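DUF3201 domain-containing protein (PDB 1YB3) is of unknown function, a conserved domain from a hyperthermophilic archaeon that folds as an antiparallel sheet accompanied by helices. Local coordinates at residues 18-23 / 151-156; 49-54 / 114-119; 89-94 / 135-140; 99-104 / 166-171. One frame throughout, in Å; residues are numbered along the deposited sequence.

Contact 1 of 4, residues 18-23 / 151-156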
loop_
_atom_site.group_PDB
_atom_site.type_symbol
_atom_site.label_atom_id
_atom_site.label_comp_id
_atom_site.label_asym_id
_atom_site.label_seq_id
_atom_site.Cartn_x
_atom_site.Cartn_y
_atom_site.Cartn_z
ATOM N N LEU A 18 1.847 -1.401 -20.319
ATOM C CA LEU A 18 1.072 -0.203 -19.997
ATOM C C LEU A 18 -0.447 -0.432 -20.048
ATOM O O LEU A 18 -1.191 0.083 -19.195
ATOM C CB LEU A 18 1.465 0.966 -20.911
ATOM C CG LEU A 18 2.877 1.508 -20.692
ATOM C CD1 LEU A 18 3.174 2.611 -21.695
ATOM C CD2 LEU A 18 3.039 1.998 -19.263
ATOM N N ASN A 19 -0.908 -1.189 -21.040
ATOM C CA ASN A 19 -2.328 -1.566 -21.103
ATOM C C ASN A 19 -2.732 -2.451 -19.918
ATOM O O ASN A 19 -3.873 -2.367 -19.434
ATOM C CB ASN A 19 -2.657 -2.257 -22.431
ATOM C CG ASN A 19 -3.123 -1.278 -23.494
ATOM O OD1 ASN A 19 -3.601 -0.189 -23.175
ATOM N ND2 ASN A 19 -3.010 -1.672 -24.765
ATOM N N ARG A 20 -1.802 -3.285 -19.470
ATOM C CA ARG A 20 -2.024 -4.153 -18.297
ATOM C C ARG A 20 -2.150 -3.350 -17.006
ATOM O O ARG A 20 -3.079 -3.582 -16.229
ATOM C CB ARG A 20 -0.911 -5.210 -18.180
ATOM C CG ARG A 20 -1.032 -6.124 -16.950
ATOM C CD ARG A 20 -0.070 -7.320 -16.992
ATOM N NE ARG A 20 1.329 -6.945 -16.779
ATOM C CZ ARG A 20 2.290 -7.785 -16.381
ATOM N NH1 ARG A 20 2.009 -9.059 -16.118
ATOM N NH2 ARG A 20 3.537 -7.348 -16.230
ATOM N N ILE A 21 -1.236 -2.409 -16.779
ATOM C CA ILE A 21 -1.265 -1.552 -15.575
ATOM C C ILE A 21 -2.603 -0.804 -15.467
ATOM O O ILE A 21 -3.315 -0.894 -14.445
ATOM C CB ILE A 21 -0.058 -0.550 -15.552
ATOM C CG1 ILE A 21 1.273 -1.280 -15.353
ATOM C CG2 ILE A 21 -0.257 0.582 -14.509
ATOM C CD1 ILE A 21 2.493 -0.409 -15.679
ATOM N N TRP A 22 -2.969 -0.078 -16.528
ATOM C CA TRP A 22 -4.195 0.699 -16.479
ATOM C C TRP A 22 -5.463 -0.161 -16.549
ATOM O O TRP A 22 -6.390 0.053 -15.758
ATOM C CB TRP A 22 -4.183 1.850 -17.513
ATOM C CG TRP A 22 -3.546 3.093 -16.959
ATOM C CD1 TRP A 22 -4.189 4.140 -16.358
ATOM C CD2 TRP A 22 -2.151 3.419 -16.938
ATOM N NE1 TRP A 22 -3.287 5.081 -15.963
ATOM C CE2 TRP A 22 -2.028 4.674 -16.304
ATOM C CE3 TRP A 22 -0.995 2.776 -17.387
ATOM C CZ2 TRP A 22 -0.789 5.310 -16.117
ATOM C CZ3 TRP A 22 0.241 3.403 -17.197
ATOM C CH2 TRP A 22 0.329 4.659 -16.566
ATOM N N GLY A 23 -5.488 -1.160 -17.440
ATOM C CA GLY A 23 -6.643 -2.061 -17.590
ATOM C C GLY A 23 -6.940 -2.812 -16.298
ATOM O O GLY A 23 -8.097 -2.914 -15.883
ATOM N N LEU A 151 2.138 -6.420 -4.431
ATOM C CA LEU A 151 1.663 -7.766 -4.811
ATOM C C LEU A 151 1.988 -8.286 -6.213
ATOM O O LEU A 151 1.411 -9.300 -6.635
ATOM C CB LEU A 151 0.152 -7.874 -4.601
ATOM C CG LEU A 151 -0.214 -7.851 -3.118
ATOM C CD1 LEU A 151 -1.625 -7.421 -2.919
ATOM C CD2 LEU A 151 0.079 -9.185 -2.447
ATOM N N GLY A 152 2.868 -7.622 -6.943
ATOM C CA GLY A 152 2.997 -7.969 -8.378
ATOM C C GLY A 152 1.632 -7.941 -9.073
ATOM O O GLY A 152 0.694 -7.310 -8.583
ATOM N N PHE A 153 1.496 -8.642 -10.204
ATOM C CA PHE A 153 0.248 -8.569 -10.971
ATOM C C PHE A 153 -0.695 -9.733 -10.684
ATOM O O PHE A 153 -1.274 -10.345 -11.602
ATOM C CB PHE A 153 0.534 -8.407 -12.481
ATOM C CG PHE A 153 1.089 -7.046 -12.842
ATOM C CD1 PHE A 153 0.238 -5.948 -12.982
ATOM C CD2 PHE A 153 2.455 -6.861 -13.002
ATOM C CE1 PHE A 153 0.743 -4.675 -13.298
ATOM C CE2 PHE A 153 2.978 -5.575 -13.319
ATOM C CZ PHE A 153 2.110 -4.498 -13.467
ATOM N N ASP A 154 -0.832 -10.028 -9.395
ATOM C CA ASP A 154 -1.633 -11.176 -8.940
ATOM C C ASP A 154 -2.976 -10.674 -8.423
ATOM O O ASP A 154 -3.093 -10.202 -7.280
ATOM C CB ASP A 154 -0.858 -11.960 -7.878
ATOM C CG ASP A 154 -1.519 -13.287 -7.518
ATOM O OD1 ASP A 154 -2.761 -13.381 -7.586
ATOM O OD2 ASP A 154 -0.778 -14.234 -7.168
ATOM N N LYS A 155 -3.994 -10.793 -9.269
ATOM C CA LYS A 155 -5.361 -10.336 -8.949
ATOM C C LYS A 155 -5.963 -11.066 -7.747
ATOM O O LYS A 155 -6.541 -10.449 -6.855
ATOM C CB LYS A 155 -6.272 -10.498 -10.183
ATOM C CG LYS A 155 -5.739 -9.820 -11.448
ATOM C CD LYS A 155 -6.647 -10.104 -12.669
ATOM C CE LYS A 155 -6.095 -9.422 -13.919
ATOM N NZ LYS A 155 -7.044 -9.488 -15.070
ATOM N N GLU A 156 -5.781 -12.380 -7.690
ATOM C CA GLU A 156 -6.273 -13.156 -6.542
ATOM C C GLU A 156 -5.687 -12.634 -5.242
ATOM O O GLU A 156 -6.392 -12.533 -4.236
ATOM C CB GLU A 156 -5.921 -14.647 -6.712
ATOM C CG GLU A 156 -6.567 -15.599 -5.659
ATOM C CD GLU A 156 -5.723 -15.784 -4.351
ATOM O OE1 GLU A 156 -4.556 -15.333 -4.310
ATOM O OE2 GLU A 156 -6.228 -16.398 -3.360
#
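Phe153 has the largest share of buried surface here, and it meets helix 11-35 in two ways. Over one face of its ring lies the guanidinium of Arg20, nearly flat, with the two planes only 17° apart. Arg20 CZ stands 3.9 Å from the centroid of the Phe153 ring, 25° off the ring normal, the geometry of a cation-pi contact. The closest atoms are Arg20 NH2 and Phe153 CD2, 3.4 Å apart. The arginine chain leaves its helix extended and turns at chi3 (72°), and that bend lays the planar group along the phenylalanine. Arg20 NE, which the contact buries and for which the model offers no hydrogen-bond partner, lies over the centre of the ring. Near the ring plane, at the edge, Ile21 CG1 comes 3.8 Å from Phe153 CZ. Ile21 is buried and also packs on Pro66, a suitable place for a branched apolar side chain; Arg20, on the outer surface, can keep its charge in contact with solvent while its flat group covers an aromatic face. Just after Phe153, Asp154 caps the start of helix 155-171 through Glu157 N. The arrangement is a cation-pi stack joining the N-terminal helix to the loop that leads from strand 144-150 into the C-terminal helix, with the Lys155 - Glu27 salt bridge tying the helices themselves.

Contact 2 of 4, residues 49-54 / 114-119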
loop_
_atom_site.group_PDB
_atom_site.type_symbol
_atom_site.label_atom_id
_atom_site.label_comp_id
_atom_site.label_asym_id
_atom_site.label_seq_id
_atom_site.Cartn_x
_atom_site.Cartn_y
_atom_site.Cartn_z
ATOM N N ASN A 49 4.549 11.790 -9.615
ATOM C CA ASN A 49 5.679 12.144 -8.726
ATOM C C ASN A 49 5.849 11.283 -7.471
ATOM O O ASN A 49 6.594 11.635 -6.548
ATOM C CB ASN A 49 5.655 13.645 -8.384
ATOM C CG ASN A 49 5.639 14.521 -9.623
ATOM O OD1 ASN A 49 6.208 14.166 -10.662
ATOM N ND2 ASN A 49 4.980 15.664 -9.527
ATOM N N ALA A 50 5.175 10.143 -7.465
ATOM C CA ALA A 50 5.320 9.155 -6.409
ATOM C C ALA A 50 6.633 8.390 -6.596
ATOM O O ALA A 50 7.118 8.249 -7.732
ATOM C CB ALA A 50 4.113 8.185 -6.450
ATOM N N TYR A 51 7.213 7.879 -5.506
ATOM C CA TYR A 51 8.446 7.118 -5.608
ATOM C C TYR A 51 8.132 5.625 -5.533
ATOM O O TYR A 51 7.150 5.222 -4.882
ATOM C CB TYR A 51 9.407 7.469 -4.464
ATOM C CG TYR A 51 10.136 8.800 -4.573
ATOM C CD1 TYR A 51 11.531 8.843 -4.720
ATOM C CD2 TYR A 51 9.442 10.004 -4.498
ATOM C CE1 TYR A 51 12.212 10.068 -4.794
ATOM C CE2 TYR A 51 10.114 11.230 -4.582
ATOM C CZ TYR A 51 11.497 11.240 -4.721
ATOM O OH TYR A 51 12.156 12.442 -4.800
ATOM N N LEU A 52 8.967 4.805 -6.161
ATOM C CA LEU A 52 8.920 3.371 -5.895
ATOM C C LEU A 52 10.311 2.826 -5.614
ATOM O O LEU A 52 11.324 3.411 -6.014
ATOM C CB LEU A 52 8.190 2.591 -7.004
ATOM C CG LEU A 52 8.951 2.213 -8.272
ATOM C CD1 LEU A 52 8.118 1.268 -9.141
ATOM C CD2 LEU A 52 9.338 3.452 -9.044
ATOM N N TYR A 53 10.346 1.722 -4.883
ATOM C CA TYR A 53 11.581 1.116 -4.461
ATOM C C TYR A 53 12.026 0.115 -5.520
ATOM O O TYR A 53 11.497 -1.002 -5.592
ATOM C CB TYR A 53 11.383 0.431 -3.103
ATOM C CG TYR A 53 12.666 0.148 -2.347
ATOM C CD1 TYR A 53 13.405 1.182 -1.766
ATOM C CD2 TYR A 53 13.131 -1.160 -2.197
ATOM C CE1 TYR A 53 14.582 0.921 -1.062
ATOM C CE2 TYR A 53 14.302 -1.436 -1.497
ATOM C CZ TYR A 53 15.024 -0.390 -0.935
ATOM O OH TYR A 53 16.183 -0.665 -0.242
ATOM N N ILE A 54 12.988 0.527 -6.348
ATOM C CA ILE A 54 13.533 -0.348 -7.405
ATOM C C ILE A 54 14.993 -0.655 -7.152
ATOM O O ILE A 54 15.807 0.263 -6.970
ATOM C CB ILE A 54 13.483 0.274 -8.824
ATOM C CG1 ILE A 54 12.251 1.137 -9.034
ATOM C CG2 ILE A 54 13.601 -0.834 -9.897
ATOM C CD1 ILE A 54 12.406 2.095 -10.200
ATOM N N ALA A 114 4.846 10.424 6.086
ATOM C CA ALA A 114 4.310 11.236 4.984
ATOM C C ALA A 114 4.931 10.930 3.617
ATOM O O ALA A 114 4.227 10.919 2.614
ATOM C CB ALA A 114 4.433 12.726 5.296
ATOM N N GLU A 115 6.240 10.679 3.591
ATOM C CA GLU A 115 6.946 10.337 2.348
ATOM C C GLU A 115 7.590 8.954 2.399
ATOM O O GLU A 115 8.420 8.689 3.271
ATOM C CB GLU A 115 8.038 11.380 2.043
ATOM C CG GLU A 115 7.578 12.837 2.122
ATOM C CD GLU A 115 6.523 13.199 1.094
ATOM O OE1 GLU A 115 6.420 12.508 0.056
ATOM O OE2 GLU A 115 5.798 14.191 1.327
ATOM N N ASN A 116 7.239 8.066 1.457
ATOM C CA ASN A 116 7.843 6.735 1.467
ATOM C C ASN A 116 9.353 6.725 1.274
ATOM O O ASN A 116 10.040 5.913 1.855
ATOM C CB ASN A 116 7.157 5.762 0.481
ATOM C CG ASN A 116 7.183 6.247 -0.961
ATOM O OD1 ASN A 116 7.654 7.360 -1.265
ATOM N ND2 ASN A 116 6.661 5.413 -1.869
ATOM N N PHE A 117 9.866 7.643 0.461
ATOM C CA PHE A 117 11.296 7.646 0.170
ATOM C C PHE A 117 12.127 8.194 1.346
ATOM O O PHE A 117 13.333 7.931 1.440
ATOM C CB PHE A 117 11.579 8.429 -1.117
ATOM C CG PHE A 117 11.389 9.908 -0.979
ATOM C CD1 PHE A 117 12.471 10.732 -0.634
ATOM C CD2 PHE A 117 10.146 10.491 -1.180
ATOM C CE1 PHE A 117 12.306 12.097 -0.497
ATOM C CE2 PHE A 117 9.968 11.863 -1.044
ATOM C CZ PHE A 117 11.062 12.669 -0.699
ATOM N N LEU A 118 11.473 8.943 2.234
ATOM C CA LEU A 118 12.164 9.648 3.314
ATOM C C LEU A 118 11.928 9.048 4.697
ATOM O O LEU A 118 12.870 8.830 5.433
ATOM C CB LEU A 118 11.775 11.126 3.326
ATOM C CG LEU A 118 12.624 12.064 4.206
ATOM C CD1 LEU A 118 14.079 12.098 3.714
ATOM C CD2 LEU A 118 12.017 13.458 4.238
ATOM N N GLU A 119 10.669 8.794 5.051
ATOM C CA GLU A 119 10.344 8.384 6.403
ATOM C C GLU A 119 9.968 6.917 6.467
ATOM O O GLU A 119 8.809 6.587 6.730
ATOM C CB GLU A 119 9.197 9.236 6.965
ATOM C CG GLU A 119 9.547 10.688 7.284
ATOM C CD GLU A 119 8.899 11.699 6.362
ATOM O OE1 GLU A 119 7.820 11.428 5.794
ATOM O OE2 GLU A 119 9.453 12.804 6.229
HETATM O O HOH W 1 6.078 8.623 -3.057
#
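Asn116 and Phe117 are the residues of 114-119 that meet Tyr51, and the turn around them is held by its own bonds. Glu115 gives its N to Glu119 OE1 at 2.8 Å, while its carbonyl O accepts from both Leu118 N and Glu119 N, which folds the loop back on itself. Asn116 follows, its amide serving as both donor and acceptor. ND2 donates to Tyr51 O at 3.1 Å, arriving from above the carbonyl plane, with an angle at the hydrogen of 149°. OD1 accepts from a water that in turn accepts from Tyr51 N, so one side chain answers both backbone polar groups of one residue, one directly and the other through the water, an exchange that suits asparagine. Phe117 comes next. With CG between N and the carbonyl carbon (chi1 71°), its ring lies face to face with that of Tyr51, centroids 4.0 Å apart and planes at 20°. CD2 of Phe117 is 3.4 Å from Tyr51 CD2, toward the rim of the tyrosine ring, and Phe117 CB also sits over this face as a CH-pi contact. Leu118 CB lies over the opposite face of Phe117. Such an offset aromatic stack beside an amide bridge docks the small hairpin of strands 51-54 and 57-60 onto the loop between strands 108-112 and 120-123.

Contact 3 of 4, residues 89-94 / 135-140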
loop_
_atom_site.group_PDB
_atom_site.type_symbol
_atom_site.label_atom_id
_atom_site.label_comp_id
_atom_site.label_asym_id
_atom_site.label_seq_id
_atom_site.Cartn_x
_atom_site.Cartn_y
_atom_site.Cartn_z
ATOM N N PHE A 89 -3.145 5.372 9.101
ATOM C CA PHE A 89 -3.829 5.482 10.385
ATOM C C PHE A 89 -3.120 6.515 11.277
ATOM O O PHE A 89 -1.881 6.603 11.238
ATOM C CB PHE A 89 -3.858 4.139 11.109
ATOM C CG PHE A 89 -4.551 3.035 10.341
ATOM C CD1 PHE A 89 -5.935 3.072 10.137
ATOM C CD2 PHE A 89 -3.831 1.944 9.860
ATOM C CE1 PHE A 89 -6.576 2.037 9.421
ATOM C CE2 PHE A 89 -4.471 0.912 9.169
ATOM C CZ PHE A 89 -5.846 0.972 8.953
ATOM N N PRO A 90 -3.895 7.285 12.079
ATOM C CA PRO A 90 -3.249 8.177 13.051
ATOM C C PRO A 90 -2.408 7.387 14.056
ATOM O O PRO A 90 -2.829 6.351 14.562
ATOM C CB PRO A 90 -4.431 8.868 13.754
ATOM C CG PRO A 90 -5.601 8.685 12.861
ATOM C CD PRO A 90 -5.369 7.368 12.149
ATOM N N LYS A 91 -1.210 7.894 14.342
ATOM C CA LYS A 91 -0.275 7.246 15.254
ATOM C C LYS A 91 -0.928 6.866 16.597
ATOM O O LYS A 91 -0.668 5.789 17.133
ATOM C CB LYS A 91 0.938 8.179 15.466
ATOM C CG LYS A 91 2.018 7.699 16.421
ATOM C CD LYS A 91 3.251 8.647 16.406
ATOM C CE LYS A 91 2.983 9.996 17.072
ATOM N NZ LYS A 91 4.247 10.804 17.270
ATOM N N GLU A 92 -1.779 7.742 17.129
ATOM C CA GLU A 92 -2.375 7.525 18.461
ATOM C C GLU A 92 -3.344 6.338 18.509
ATOM O O GLU A 92 -3.660 5.840 19.585
ATOM C CB GLU A 92 -3.045 8.801 19.001
ATOM C CG GLU A 92 -4.310 9.240 18.268
ATOM C CD GLU A 92 -4.047 10.214 17.123
ATOM O OE1 GLU A 92 -2.865 10.437 16.749
ATOM O OE2 GLU A 92 -5.041 10.765 16.594
ATOM N N GLU A 93 -3.801 5.890 17.338
ATOM C CA GLU A 93 -4.673 4.715 17.233
ATOM C C GLU A 93 -3.891 3.407 17.188
ATOM O O GLU A 93 -4.451 2.328 17.386
ATOM C CB GLU A 93 -5.561 4.818 15.988
ATOM C CG GLU A 93 -6.697 5.810 16.122
ATOM C CD GLU A 93 -7.578 5.880 14.877
ATOM O OE1 GLU A 93 -7.520 4.951 14.031
ATOM O OE2 GLU A 93 -8.337 6.876 14.747
ATOM N N LEU A 94 -2.596 3.498 16.903
ATOM C CA LEU A 94 -1.780 2.308 16.748
ATOM C C LEU A 94 -1.213 1.796 18.069
ATOM O O LEU A 94 -1.382 2.419 19.124
ATOM C CB LEU A 94 -0.663 2.563 15.733
ATOM C CG LEU A 94 -1.181 3.001 14.360
ATOM C CD1 LEU A 94 -0.019 3.420 13.501
ATOM C CD2 LEU A 94 -2.019 1.903 13.682
ATOM N N ASP A 135 9.387 1.783 18.198
ATOM C CA ASP A 135 10.277 2.796 18.778
ATOM C C ASP A 135 10.528 3.944 17.804
ATOM O O ASP A 135 10.464 5.112 18.197
ATOM C CB ASP A 135 11.603 2.165 19.207
ATOM C CG ASP A 135 11.464 1.283 20.435
ATOM O OD1 ASP A 135 10.424 1.361 21.129
ATOM O OD2 ASP A 135 12.403 0.508 20.709
ATOM N N ARG A 136 10.795 3.614 16.538
ATOM C CA ARG A 136 11.026 4.640 15.508
ATOM C C ARG A 136 9.788 5.512 15.297
ATOM O O ARG A 136 9.905 6.719 15.121
ATOM C CB ARG A 136 11.467 4.012 14.181
ATOM C CG ARG A 136 12.854 3.364 14.202
ATOM C CD ARG A 136 13.173 2.704 12.858
ATOM N NE ARG A 136 13.576 3.684 11.843
ATOM C CZ ARG A 136 13.943 3.382 10.596
ATOM N NH1 ARG A 136 13.954 2.119 10.181
ATOM N NH2 ARG A 136 14.293 4.351 9.753
ATOM N N ILE A 137 8.604 4.895 15.311
ATOM C CA ILE A 137 7.343 5.628 15.192
ATOM C C ILE A 137 7.104 6.570 16.396
ATOM O O ILE A 137 6.775 7.754 16.220
ATOM C CB ILE A 137 6.135 4.649 15.010
ATOM C CG1 ILE A 137 6.252 3.910 13.664
ATOM C CG2 ILE A 137 4.808 5.405 15.115
ATOM C CD1 ILE A 137 5.340 2.659 13.525
ATOM N N VAL A 138 7.262 6.026 17.605
ATOM C CA VAL A 138 7.105 6.792 18.858
ATOM C C VAL A 138 8.028 8.018 18.890
ATOM O O VAL A 138 7.598 9.110 19.255
ATOM C CB VAL A 138 7.312 5.891 20.116
ATOM C CG1 VAL A 138 7.492 6.726 21.391
ATOM C CG2 VAL A 138 6.141 4.912 20.279
ATOM N N ASN A 139 9.276 7.823 18.463
ATOM C CA ASN A 139 10.307 8.879 18.464
ATOM C C ASN A 139 10.301 9.799 17.234
ATOM O O ASN A 139 11.171 10.670 17.095
ATOM C CB ASN A 139 11.695 8.244 18.640
ATOM C CG ASN A 139 11.812 7.439 19.929
ATOM O OD1 ASN A 139 10.990 7.575 20.834
ATOM N ND2 ASN A 139 12.828 6.593 20.010
ATOM N N SER A 140 9.319 9.619 16.351
ATOM C CA SER A 140 9.252 10.379 15.099
ATOM C C SER A 140 8.396 11.640 15.218
ATOM O O SER A 140 7.767 11.881 16.251
ATOM C CB SER A 140 8.689 9.495 13.982
ATOM O OG SER A 140 7.282 9.354 14.133
#
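Lys91 and Ile137 bring the two backbones nearest, with CA atoms 7.8 Å apart. Segment 89-94 leaves strand 82-90 and tightens into a 3-10 turn at residues 91-93, in which Glu93 N bonds to Pro90 O and Leu94 N to Lys91 O. Segment 135-140 is the last turn of helix 130-138 and its exit. There the carbonyl O of Ile137 accepts from both Ser140 N, at 3.2 Å, and Ser140 OG, at 2.7 Å. The serine hydroxyl thus closes the C-terminal end of the helix, and its oxygen also accepts from Glu142 N. In the fold this places a helix end beside the close of a strand lying within the main antiparallel sheet, while Phe121 of edge strand 120-123 packs against Ile137 and Ser140. The methylenes of Lys91 carry the contact. Extended as far as CD and bent at chi3 (71°), the chain slides past Ile137 in the opposite direction. Its CG and CD each lie 3.8 Å from Ile137 CG2, and CD is 3.6 Å from Ile137 O. Beyond the bend, Lys91 NZ stands 3.8 Å from Ser140 O, near the carbonyls where the helix ends. A long lysine suits this spot because its aliphatic part covers a buried isoleucine, and its positive end would probably be favoured by the partial negative charge of the helix terminus.

Contact 4 of 4, residues 99-104 / 166-171; sequences IEDVIR and IELARR
Asp101 turns toward helix 155-171, and its side chain, followed outward, meets an apolar group first and polar ones last. CB lies 3.8 Å from Leu168 CD1, so the leucine packs against the aliphatic base of the acid. The other methyl of the same leucine, CD2, rests 3.9 Å from Val102 CA. Leu168 reaches both residues because its CG is anti to N (chi1 174°), pointing the branch toward helix 96-105; segments 99-104 and 166-171 run nearly antiparallel (167°), their local axes 11.1 Å apart at closest approach. Beyond CG, the carboxylate oxygen OD2 meets Arg171. NH1 of the arginine donates to OD2 of Asp101 over 3.3 Å, a weak hydrogen bond within a salt bridge, the angle at the hydrogen being 128°, and the two planar groups are turned against each other. The stronger polar partner of OD2 is the hydroxyl of Tyr172, the residue after Arg171. Valine and leucine suit the inner side, where Val102 also packs on Phe147 of the sheet; arginine suits the exposed outer side, and the partly exposed aspartate lies between the two. The chemistry implies that apolar packing carries much of this helix pairing, with the ion pair adding a modest electrostatic pull and the tyrosine bond likely doing more to steady the carboxylate.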
loop_
_atom_site.group_PDB
_atom_site.type_symbol
_atom_site.label_atom_id
_atom_site.label_comp_id
_atom_site.label_asym_id
_atom_site.label_seq_id
_atom_site.Cartn_x
_atom_site.Cartn_y
_atom_site.Cartn_z
ATOM N N ILE A 99 1.600 -3.295 15.062
ATOM C CA ILE A 99 2.829 -3.254 14.269
ATOM C C ILE A 99 3.462 -4.650 14.122
ATOM O O ILE A 99 3.804 -5.068 13.009
ATOM C CB ILE A 99 3.866 -2.259 14.881
ATOM C CG1 ILE A 99 3.264 -0.852 15.049
ATOM C CG2 ILE A 99 5.175 -2.277 14.097
ATOM C CD1 ILE A 99 2.618 -0.246 13.825
ATOM N N GLU A 100 3.606 -5.367 15.246
ATOM C CA GLU A 100 4.147 -6.742 15.229
ATOM C C GLU A 100 3.317 -7.688 14.339
ATOM O O GLU A 100 3.869 -8.474 13.548
ATOM C CB GLU A 100 4.253 -7.318 16.654
ATOM C CG GLU A 100 5.275 -6.604 17.533
ATOM C CD GLU A 100 5.230 -7.046 18.987
ATOM O OE1 GLU A 100 4.171 -7.535 19.453
ATOM O OE2 GLU A 100 6.262 -6.883 19.671
ATOM N N ASP A 101 1.995 -7.596 14.466
ATOM C CA ASP A 101 1.064 -8.434 13.703
ATOM C C ASP A 101 1.105 -8.148 12.204
ATOM O O ASP A 101 1.096 -9.079 11.374
ATOM C CB ASP A 101 -0.368 -8.223 14.209
ATOM C CG ASP A 101 -0.624 -8.873 15.561
ATOM O OD1 ASP A 101 0.307 -9.482 16.131
ATOM O OD2 ASP A 101 -1.769 -8.770 16.053
ATOM N N VAL A 102 1.137 -6.870 11.839
ATOM C CA VAL A 102 1.162 -6.535 10.414
ATOM C C VAL A 102 2.474 -7.021 9.743
ATOM O O VAL A 102 2.452 -7.555 8.648
ATOM C CB VAL A 102 0.815 -5.035 10.158
ATOM C CG1 VAL A 102 1.964 -4.105 10.596
ATOM C CG2 VAL A 102 0.416 -4.820 8.704
ATOM N N ILE A 103 3.596 -6.878 10.443
ATOM C CA ILE A 103 4.874 -7.354 9.934
ATOM C C ILE A 103 4.854 -8.870 9.666
ATOM O O ILE A 103 5.408 -9.343 8.666
ATOM C CB ILE A 103 6.038 -6.943 10.875
ATOM C CG1 ILE A 103 6.231 -5.425 10.789
ATOM C CG2 ILE A 103 7.336 -7.718 10.534
ATOM C CD1 ILE A 103 7.207 -4.859 11.830
ATOM N N ARG A 104 4.193 -9.622 10.544
ATOM C CA ARG A 104 4.105 -11.080 10.377
ATOM C C ARG A 104 3.085 -11.507 9.328
ATOM O O ARG A 104 3.160 -12.626 8.823
ATOM C CB ARG A 104 3.807 -11.777 11.723
ATOM C CG ARG A 104 4.938 -11.611 12.772
ATOM C CD ARG A 104 4.502 -12.117 14.150
ATOM N N ILE A 166 -7.950 -5.914 6.150
ATOM C CA ILE A 166 -9.171 -5.364 6.763
ATOM C C ILE A 166 -9.539 -6.158 8.029
ATOM O O ILE A 166 -9.860 -5.564 9.061
ATOM C CB ILE A 166 -10.345 -5.268 5.740
ATOM C CG1 ILE A 166 -10.070 -4.136 4.732
ATOM C CG2 ILE A 166 -11.678 -5.023 6.460
ATOM C CD1 ILE A 166 -10.938 -4.170 3.461
ATOM N N GLU A 167 -9.413 -7.472 7.958
ATOM C CA GLU A 167 -9.743 -8.346 9.096
ATOM C C GLU A 167 -8.779 -8.089 10.271
ATOM O O GLU A 167 -9.204 -8.007 11.427
ATOM C CB GLU A 167 -9.773 -9.809 8.653
ATOM C CG GLU A 167 -10.937 -10.089 7.690
ATOM C CD GLU A 167 -10.842 -11.426 6.946
ATOM O OE1 GLU A 167 -9.747 -12.057 6.921
ATOM O OE2 GLU A 167 -11.884 -11.817 6.356
ATOM N N LEU A 168 -7.491 -7.908 9.970
ATOM C CA LEU A 168 -6.522 -7.586 11.016
ATOM C C LEU A 168 -6.840 -6.214 11.627
ATOM O O LEU A 168 -6.836 -6.046 12.848
ATOM C CB LEU A 168 -5.108 -7.608 10.449
ATOM C CG LEU A 168 -3.990 -7.156 11.380
ATOM C CD1 LEU A 168 -3.865 -8.034 12.640
ATOM C CD2 LEU A 168 -2.665 -7.112 10.596
ATOM N N ALA A 169 -7.111 -5.231 10.767
ATOM C CA ALA A 169 -7.478 -3.888 11.214
ATOM C C ALA A 169 -8.724 -3.870 12.096
ATOM O O ALA A 169 -8.752 -3.150 13.080
ATOM C CB ALA A 169 -7.663 -2.962 10.010
ATOM N N ARG A 170 -9.731 -4.675 11.732
ATOM C CA ARG A 170 -10.953 -4.810 12.545
ATOM C C ARG A 170 -10.632 -5.251 13.978
ATOM O O ARG A 170 -11.227 -4.747 14.939
ATOM C CB ARG A 170 -11.936 -5.802 11.896
ATOM C CG ARG A 170 -12.657 -5.279 10.680
ATOM C CD ARG A 170 -13.916 -6.110 10.410
ATOM N NE ARG A 170 -14.580 -5.700 9.177
ATOM C CZ ARG A 170 -14.613 -6.426 8.068
ATOM N NH1 ARG A 170 -14.020 -7.623 8.023
ATOM N NH2 ARG A 170 -15.246 -5.955 6.999
ATOM N N ARG A 171 -9.680 -6.173 14.122
ATOM C CA ARG A 171 -9.256 -6.666 15.447
ATOM C C ARG A 171 -8.736 -5.553 16.362
ATOM O O ARG A 171 -8.847 -5.647 17.592
ATOM C CB ARG A 171 -8.167 -7.725 15.319
ATOM C CG ARG A 171 -8.596 -9.094 14.820
ATOM C CD ARG A 171 -7.368 -10.051 14.807
ATOM N NE ARG A 171 -6.609 -9.968 16.056
ATOM C CZ ARG A 171 -5.291 -10.132 16.174
ATOM N NH1 ARG A 171 -4.527 -10.395 15.114
ATOM N NH2 ARG A 171 -4.727 -10.024 17.371
#

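The four contacts surround one seven-stranded antiparallel sheet and its helices, and no active site or ligand is known to which they could be referred. Contacts 1 and 4 both use helix 155-171, contact 1 at the loop leading into it and its first residues, contact 4 near its end, with centres about 25 Å apart. Contacts 3 and 4 are neighbours: their centres lie about 15 Å apart, and Ile137 CD1 touches Ile99 CD1 at 4.0 Å, linking the C-terminal end of helix 130-138 to the N-terminal half of helix 96-105. Contact 2 lies about 19 Å from contact 3 between centres. Contacts 1 and 3 sit on opposite sides of the chain's centre, about 32 Å apart between centres.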